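PDB 3UKJ: extracellular ligand-binding receptor from Rhodopseudomonas palustris, which probably binds aromatic acids derived from lignin, such as p-coumaric acid and its relatives, as the periplasmic solute-binding component of a transport system. Local coordinates for residues 6-11 with 69-74; 294-299 with 321-326. All coordinates share one frame; numbering follows the deposited sequence. Where two conformers were deposited one is given.

Interaction 1 of 2, residues 6-11 with 69-74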
ATOM      1  N   ASN A   6      -0.820  10.955 -30.432  0.50 22.18           N
ATOM      2  CA  ASN A   6       0.531  10.545 -29.931  0.50 21.71           C
ATOM      3  C   ASN A   6       0.592  10.471 -28.397  0.50 20.94           C
ATOM      4  O   ASN A   6       1.658  10.325 -27.790  0.50 20.66           O
ATOM      5  CB  ASN A   6       1.592  11.484 -30.478  0.50 22.43           C
ATOM      6  CG  ASN A   6       1.646  12.800 -29.734  0.50 23.17           C
ATOM      7  OD1 ASN A   6       0.626  13.332 -29.293  0.50 24.54           O
ATOM      8  ND2 ASN A   6       2.859  13.285 -29.511  0.50 24.76           N
ATOM      9  N   GLU A   7      -0.574  10.603 -27.783  1.00 20.11           N
ATOM     10  CA  GLU A   7      -0.763  10.403 -26.350  1.00 18.83           C
ATOM     11  C   GLU A   7      -0.406   8.993 -25.832  1.00 17.66           C
ATOM     12  O   GLU A   7      -0.433   7.993 -26.571  1.00 16.83           O
ATOM     13  CB  GLU A   7      -2.186  10.805 -25.926  1.00 19.40           C
ATOM     14  CG  GLU A   7      -3.222   9.745 -26.196  1.00 22.00           C
ATOM     15  CD  GLU A   7      -4.642  10.289 -26.387  1.00 27.60           C
ATOM     16  OE1 GLU A   7      -4.937  11.447 -26.010  1.00 29.15           O
ATOM     17  OE2 GLU A   7      -5.408   9.595 -27.078  1.00 30.34           O
ATOM     18  N   ILE A   8      -0.006   8.961 -24.564  1.00 15.64           N
ATOM     19  CA  ILE A   8       0.228   7.717 -23.826  1.00 15.47           C
ATOM     20  C   ILE A   8      -0.936   7.569 -22.877  1.00 14.40           C
ATOM     21  O   ILE A   8      -1.342   8.542 -22.225  1.00 15.80           O
ATOM     22  CB  ILE A   8       1.558   7.751 -23.063  1.00 14.53           C
ATOM     23  CG1 ILE A   8       2.721   7.743 -24.055  1.00 15.40           C
ATOM     24  CG2 ILE A   8       1.675   6.552 -22.084  1.00 14.49           C
ATOM     25  CD1 ILE A   8       4.081   8.137 -23.447  1.00 14.16           C
ATOM     26  N   THR A   9      -1.578   6.399 -22.918  1.00 14.18           N
ATOM     27  CA  THR A   9      -2.857   6.210 -22.240  1.00 13.25           C
ATOM     28  C   THR A   9      -2.686   5.368 -20.962  1.00 12.48           C
ATOM     29  O   THR A   9      -2.170   4.244 -21.001  1.00 13.24           O
ATOM     30  CB  THR A   9      -3.899   5.557 -23.190  1.00 12.01           C
ATOM     31  OG1 THR A   9      -3.993   6.338 -24.405  1.00 16.28           O
ATOM     32  CG2 THR A   9      -5.257   5.456 -22.529  1.00 14.04           C
ATOM     33  N   VAL A  10      -3.131   5.916 -19.834  1.00 10.98           N
ATOM     34  CA  VAL A  10      -2.981   5.256 -18.519  1.00 11.50           C
ATOM     35  C   VAL A  10      -4.361   5.103 -17.934  1.00 10.91           C
ATOM     36  O   VAL A  10      -5.017   6.095 -17.651  1.00 12.95           O
ATOM     37  CB  VAL A  10      -2.060   6.049 -17.542  1.00 10.73           C
ATOM     38  CG1 VAL A  10      -1.895   5.271 -16.199  1.00 10.64           C
ATOM     39  CG2 VAL A  10      -0.653   6.254 -18.167  1.00 12.47           C
ATOM     40  N   GLY A  11      -4.779   3.857 -17.732  1.00 11.79           N
ATOM     41  CA  GLY A  11      -6.069   3.569 -17.119  1.00 11.09           C
ATOM     42  C   GLY A  11      -5.858   3.297 -15.651  1.00 11.36           C
ATOM     43  O   GLY A  11      -5.020   2.473 -15.276  1.00 12.89           O
ATOM     44  N   LYS A  69      -7.358   1.041 -25.241  1.00 15.86           N
ATOM     45  CA  LYS A  69      -6.004   0.632 -25.707  1.00 16.08           C
ATOM     46  C   LYS A  69      -4.916   1.211 -24.806  1.00 15.06           C
ATOM     47  O   LYS A  69      -3.913   1.739 -25.286  1.00 16.64           O
ATOM     48  CB  LYS A  69      -5.755   1.041 -27.171  1.00 16.01           C
ATOM     49  CG  LYS A  69      -6.727   0.382 -28.156  1.00 20.99           C
ATOM     50  CD  LYS A  69      -6.644   0.964 -29.559  1.00 24.45           C
ATOM     51  CE  LYS A  69      -5.681   0.209 -30.427  1.00 26.95           C
ATOM     52  NZ  LYS A  69      -5.762   0.720 -31.820  1.00 28.11           N
ATOM     53  N   ALA A  70      -5.041   0.971 -23.503  1.00 14.58           N
ATOM     54  CA  ALA A  70      -4.147   1.612 -22.547  1.00 13.34           C
ATOM     55  C   ALA A  70      -2.747   1.077 -22.739  1.00 12.76           C
ATOM     56  O   ALA A  70      -2.575  -0.103 -23.044  1.00 12.66           O
ATOM     57  CB  ALA A  70      -4.600   1.332 -21.149  1.00 12.66           C
ATOM     58  N   ASP A  71      -1.766   1.950 -22.539  1.00 12.88           N
ATOM     59  CA  ASP A  71      -0.351   1.544 -22.507  1.00 12.46           C
ATOM     60  C   ASP A  71       0.052   0.970 -21.143  1.00 12.10           C
ATOM     61  O   ASP A  71       0.913   0.091 -21.051  1.00 12.88           O
ATOM     62  CB  ASP A  71       0.527   2.742 -22.882  1.00 12.15           C
ATOM     63  CG  ASP A  71       0.255   3.236 -24.272  1.00 13.55           C
ATOM     64  OD1 ASP A  71       0.497   2.475 -25.220  1.00 15.06           O
ATOM     65  OD2 ASP A  71      -0.252   4.363 -24.410  1.00 14.96           O
ATOM     66  N   VAL A  72      -0.557   1.503 -20.090  1.00 11.83           N
ATOM     67  CA  VAL A  72      -0.304   1.066 -18.700  1.00 11.25           C
ATOM     68  C   VAL A  72      -1.620   1.112 -17.983  1.00 11.43           C
ATOM     69  O   VAL A  72      -2.435   2.002 -18.238  1.00 11.30           O
ATOM     70  CB  VAL A  72       0.700   1.999 -17.998  1.00 11.64           C
ATOM     71  CG1 VAL A  72       0.868   1.607 -16.491  1.00 12.59           C
ATOM     72  CG2 VAL A  72       2.050   2.039 -18.766  1.00 14.54           C
ATOM     73  N   ILE A  73      -1.833   0.151 -17.070  1.00 10.62           N
ATOM     74  CA  ILE A  73      -2.962   0.233 -16.156  1.00 10.77           C
ATOM     75  C   ILE A  73      -2.480   0.237 -14.706  1.00 10.33           C
ATOM     76  O   ILE A  73      -1.320  -0.086 -14.434  1.00 10.38           O
ATOM     77  CB  ILE A  73      -4.049  -0.848 -16.396  1.00 11.62           C
ATOM     78  CG1 ILE A  73      -3.530  -2.270 -16.104  1.00 11.65           C
ATOM     79  CG2 ILE A  73      -4.632  -0.718 -17.857  1.00 11.58           C
ATOM     80  CD1 ILE A  73      -4.625  -3.355 -16.223  1.00 12.98           C
HETATM   81  N   MSE A  74      -3.305   0.797 -13.838  1.00  9.78           N
HETATM   82  CA  MSE A  74      -2.916   1.070 -12.445  1.00  9.76           C
HETATM   83  C   MSE A  74      -4.104   0.850 -11.506  1.00 10.76           C
HETATM   84  O   MSE A  74      -5.282   1.165 -11.859  1.00 11.38           O
HETATM   85  CB  MSE A  74      -2.421   2.522 -12.337  1.00 10.27           C
HETATM   86  CG  MSE A  74      -1.909   2.954 -10.977  1.00 13.14           C
HETATM   87 SE   MSE A  74      -1.354   4.851 -11.065  0.75 14.56          SE
HETATM   88  CE  MSE A  74      -0.671   4.912 -12.755  1.00  6.56           C
TER
HETATM   89  O   HOH W   1      -1.724   5.384 -26.286  1.00 20.72           O
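Two neighbouring parallel strands of the mixed sheet in one lobe of this periplasmic binding protein, 8-11 and 72-74, pair at Val10 with Val72 and at Gly11 with Ile73. Their axes come within 4.7 Å and their directions differ by 24°. Gly11 sits between two backbone bonds, its N giving to Val72 O and its O taking from Met74 N. On the face that carries Val10 and Val72, Val10 CG1 packs against the terminal CE of selenomethionine Met74 at 3.7 Å, the bend at chi3 (-36°) turning that methyl back to the valine.

Before the pairing becomes regular, the carboxylate of Asp71 stands in for a backbone carbonyl as the acceptor of Thr9 N. Thr9 N donates to Asp71 OD2 at 2.9 Å in a nearly straight bond (173°) on the anti lone pair, while Asp71 N returns a bond of 2.8 Å to Thr9 O. A water gives a hydrogen to Asp71 OD2 at 2.6 Å and another to Glu7 O, and accepts from Thr9 OG1. The other oxygen, OD1, takes Gly308 N, so both carboxylate oxygens are engaged. With an alanine in place of Asp71, the amides of Thr9 and Gly308 would probably lose their acceptors, and the bridging water one of its partners. Strand 8-14 is flanked by 41-49 and 72-75, the strand order of a Rossmann-like alpha/beta lobe characteristic of type I periplasmic binding proteins.

Interaction 2 of 2, residues 294-299 with 321-326; sequences LERVIP and LTEKDI
Arg296, on helix 282-304, reaches across to the chain leaving helix 310-322 and meets Glu323, Lys324, Asp325 and Ile326 in turn. Its CG stands anti to the backbone N (chi1 -179°), and bends at chi2 and chi3 then fold the chain so that its methylenes run against Glu323, with CG 3.6 Å from Glu323 CB. At the end, NH2 forms a salt bridge of 3.0 Å with Glu323 OE1; the bond is nearly straight and lies in the guanidinium plane, but arrives on the anti side of a carboxylate turned 82° against that plane. NH1 and NH2 together grip one atom, Lys324 O, at 3.1 and 2.9 Å, both from the same face of the peptide plane. NH1 adds a weak bond to Asp325 O. Over one face of the guanidinium, towards its rim, lies Ile326 CG1, 3.8 Å from NH1.

Val297, next along the helix, contributes a looser apolar touch, CG1 to Glu323 CB at 4.4 Å, and also packs on Ala319 and Leu320 of helix 310-322.

The chain held in this way includes a G1 beta bulge, in which Asp325 and Ile326 both face Tyr333. Arg296 thus joins one carboxylate and, more weakly at Asp325, two successive carbonyls to the helix; its positive charge is probably shared between Glu323 and the peptide oxygens, which is likely to help fix the path of the backbone as it leaves helix 310-322.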
ATOM      1  N   LEU A 294       6.770   5.835 -14.085  1.00 10.46           N
ATOM      2  CA  LEU A 294       6.497   6.121 -15.478  1.00 11.39           C
ATOM      3  C   LEU A 294       7.457   7.148 -16.088  1.00 12.74           C
ATOM      4  O   LEU A 294       7.826   7.018 -17.256  1.00 11.70           O
ATOM      5  CB  LEU A 294       5.035   6.554 -15.642  1.00 12.33           C
ATOM      6  CG  LEU A 294       4.005   5.450 -15.428  1.00 13.10           C
ATOM      7  CD1 LEU A 294       2.588   6.048 -15.523  1.00 15.47           C
ATOM      8  CD2 LEU A 294       4.192   4.214 -16.326  1.00 15.98           C
ATOM      9  N   GLU A 295       7.854   8.158 -15.312  1.00 13.82           N
ATOM     10  CA  GLU A 295       8.804   9.147 -15.810  1.00 14.29           C
ATOM     11  C   GLU A 295      10.171   8.523 -16.115  1.00 14.33           C
ATOM     12  O   GLU A 295      10.855   8.971 -17.033  1.00 15.54           O
ATOM     13  CB  GLU A 295       8.979  10.294 -14.821  1.00 14.55           C
ATOM     14  CG  GLU A 295       7.755  11.194 -14.724  1.00 18.79           C
ATOM     15  CD  GLU A 295       8.015  12.355 -13.806  1.00 25.63           C
ATOM     16  OE1 GLU A 295       8.679  13.332 -14.252  1.00 31.95           O
ATOM     17  OE2 GLU A 295       7.602  12.289 -12.644  1.00 24.56           O
ATOM     18  N   ARG A 296      10.520   7.431 -15.444  1.00 13.68           N
ATOM     19  CA  ARG A 296      11.762   6.747 -15.788  1.00 13.78           C
ATOM     20  C   ARG A 296      11.578   5.824 -16.993  1.00 14.67           C
ATOM     21  O   ARG A 296      12.453   5.791 -17.864  1.00 15.24           O
ATOM     22  CB  ARG A 296      12.311   5.918 -14.638  1.00 14.18           C
ATOM     23  CG  ARG A 296      13.641   5.231 -15.020  1.00 15.45           C
ATOM     24  CD  ARG A 296      14.832   6.182 -14.996  1.00 20.50           C
ATOM     25  NE  ARG A 296      15.220   6.445 -13.635  1.00 20.77           N
ATOM     26  CZ  ARG A 296      15.974   5.639 -12.903  1.00 19.38           C
ATOM     27  NH1 ARG A 296      16.100   5.877 -11.605  1.00 19.38           N
ATOM     28  NH2 ARG A 296      16.631   4.623 -13.473  1.00 18.10           N
ATOM     29  N   VAL A 297      10.487   5.046 -17.021  1.00 14.05           N
ATOM     30  CA  VAL A 297      10.383   3.965 -18.020  1.00 14.03           C
ATOM     31  C   VAL A 297       9.870   4.409 -19.374  1.00 14.34           C
ATOM     32  O   VAL A 297      10.223   3.822 -20.393  1.00 15.74           O
ATOM     33  CB  VAL A 297       9.625   2.691 -17.511  1.00 12.77           C
ATOM     34  CG1 VAL A 297      10.423   2.048 -16.347  1.00 14.95           C
ATOM     35  CG2 VAL A 297       8.141   2.990 -17.131  1.00 12.96           C
ATOM     36  N   ILE A 298       9.019   5.430 -19.385  1.00 14.74           N
ATOM     37  CA  ILE A 298       8.485   5.934 -20.652  1.00 15.11           C
ATOM     38  C   ILE A 298       9.546   6.401 -21.674  1.00 16.20           C
ATOM     39  O   ILE A 298       9.529   5.948 -22.841  1.00 15.42           O
ATOM     40  CB  ILE A 298       7.352   6.950 -20.447  1.00 14.33           C
ATOM     41  CG1 ILE A 298       6.087   6.215 -20.011  1.00 15.18           C
ATOM     42  CG2 ILE A 298       7.139   7.720 -21.734  1.00 15.69           C
ATOM     43  CD1 ILE A 298       4.933   7.147 -19.637  1.00 13.44           C
ATOM     44  N   PRO A 299      10.493   7.267 -21.259  1.00 16.89           N
ATOM     45  CA  PRO A 299      11.470   7.695 -22.257  1.00 17.25           C
ATOM     46  C   PRO A 299      12.298   6.524 -22.770  1.00 17.33           C
ATOM     47  O   PRO A 299      12.640   6.496 -23.952  1.00 17.51           O
ATOM     48  CB  PRO A 299      12.343   8.698 -21.479  1.00 17.52           C
ATOM     49  CG  PRO A 299      11.407   9.249 -20.441  1.00 16.88           C
ATOM     50  CD  PRO A 299      10.625   8.041 -20.007  1.00 17.18           C
ATOM     51  N   LEU A 321      12.489  -3.744 -15.909  1.00 15.08           N
ATOM     52  CA  LEU A 321      13.607  -4.602 -15.496  1.00 16.72           C
ATOM     53  C   LEU A 321      14.977  -3.911 -15.604  1.00 17.76           C
ATOM     54  O   LEU A 321      15.890  -4.213 -14.838  1.00 19.62           O
ATOM     55  CB  LEU A 321      13.614  -5.909 -16.311  1.00 16.56           C
ATOM     56  CG  LEU A 321      12.318  -6.728 -16.222  1.00 14.99           C
ATOM     57  CD1 LEU A 321      12.389  -7.850 -17.245  1.00 15.36           C
ATOM     58  CD2 LEU A 321      12.216  -7.341 -14.798  1.00 17.25           C
ATOM     59  N   THR A 322      15.152  -3.006 -16.565  1.00 18.47           N
ATOM     60  CA  THR A 322      16.479  -2.403 -16.816  1.00 19.43           C
ATOM     61  C   THR A 322      16.777  -1.112 -16.045  1.00 18.82           C
ATOM     62  O   THR A 322      17.954  -0.809 -15.758  1.00 20.14           O
ATOM     63  CB  THR A 322      16.745  -2.185 -18.327  1.00 19.36           C
ATOM     64  OG1 THR A 322      15.678  -1.415 -18.909  1.00 20.14           O
ATOM     65  CG2 THR A 322      16.871  -3.547 -19.053  1.00 22.09           C
ATOM     66  N   GLU A 323      15.721  -0.376 -15.706  1.00 18.76           N
ATOM     67  CA  GLU A 323      15.837   0.912 -15.020  1.00 18.22           C
ATOM     68  C   GLU A 323      15.872   0.684 -13.523  1.00 18.24           C
ATOM     69  O   GLU A 323      14.838   0.489 -12.908  1.00 21.05           O
ATOM     70  CB  GLU A 323      14.682   1.834 -15.404  1.00 18.53           C
ATOM     71  CG  GLU A 323      14.799   2.318 -16.847  1.00 19.03           C
ATOM     72  CD  GLU A 323      16.146   3.009 -17.113  1.00 22.52           C
ATOM     73  OE1 GLU A 323      16.545   3.911 -16.349  1.00 26.20           O
ATOM     74  OE2 GLU A 323      16.808   2.641 -18.082  1.00 25.99           O
ATOM     75  N   LYS A 324      17.027   0.947 -12.932  1.00 17.41           N
ATOM     76  CA  LYS A 324      17.247   0.668 -11.526  1.00 16.80           C
ATOM     77  C   LYS A 324      17.228   1.924 -10.661  1.00 15.87           C
ATOM     78  O   LYS A 324      17.375   3.042 -11.155  1.00 15.49           O
ATOM     79  CB  LYS A 324      18.607  -0.035 -11.376  1.00 17.59           C
ATOM     80  CG  LYS A 324      18.748  -1.331 -12.186  1.00 20.05           C
ATOM     81  CD  LYS A 324      17.687  -2.364 -11.785  1.00 23.34           C
ATOM     82  CE  LYS A 324      18.023  -3.777 -12.284  1.00 23.33           C
ATOM     83  NZ  LYS A 324      16.892  -4.700 -11.962  1.00 26.02           N
ATOM     84  N   ASP A 325      17.064   1.738  -9.362  1.00 15.89           N
ATOM     85  CA  ASP A 325      17.162   2.852  -8.420  1.00 16.53           C
ATOM     86  C   ASP A 325      16.217   4.007  -8.740  1.00 16.02           C
ATOM     87  O   ASP A 325      16.611   5.181  -8.804  1.00 17.00           O
ATOM     88  CB  ASP A 325      18.623   3.304  -8.274  1.00 17.59           C
ATOM     89  CG  ASP A 325      19.550   2.153  -7.887  1.00 22.47           C
ATOM     90  OD1 ASP A 325      19.192   1.393  -6.962  1.00 27.39           O
ATOM     91  OD2 ASP A 325      20.661   2.054  -8.436  1.00 26.78           O
ATOM     92  N   ILE A 326      14.937   3.677  -8.885  1.00 15.09           N
ATOM     93  CA  ILE A 326      13.949   4.691  -9.187  1.00 14.25           C
ATOM     94  C   ILE A 326      13.500   5.418  -7.919  1.00 13.98           C
ATOM     95  O   ILE A 326      12.873   4.813  -7.050  1.00 13.68           O
ATOM     96  CB  ILE A 326      12.722   4.102  -9.920  1.00 14.52           C
ATOM     97  CG1 ILE A 326      13.174   3.420 -11.215  1.00 14.86           C
ATOM     98  CG2 ILE A 326      11.724   5.232 -10.229  1.00 15.91           C
ATOM     99  CD1 ILE A 326      12.022   2.713 -11.940  1.00 16.37           C
TER

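Interaction 1 closes before interaction 2 opens along the chain, yet their centres lie only 16 Å apart, in the same lobe. Helix 282-304 joins them: Ile298 and Leu294 lean on the sheet, with Ile8 CD1 3.5 Å from Ile298 CG2 and Val72 CG2 3.9 Å from Leu294 CD2, while Arg296 and Val297 serve interaction 2. Helix 310-322 also belongs to both, since Phe312 and Ile316 cover Ile8, Asp71 and Val72 and its end leads into 321-326. Helices from late in the chain thus cover a sheet built from its beginning, as in type I periplasmic binding proteins, whose chain passes back and forth between the lobes.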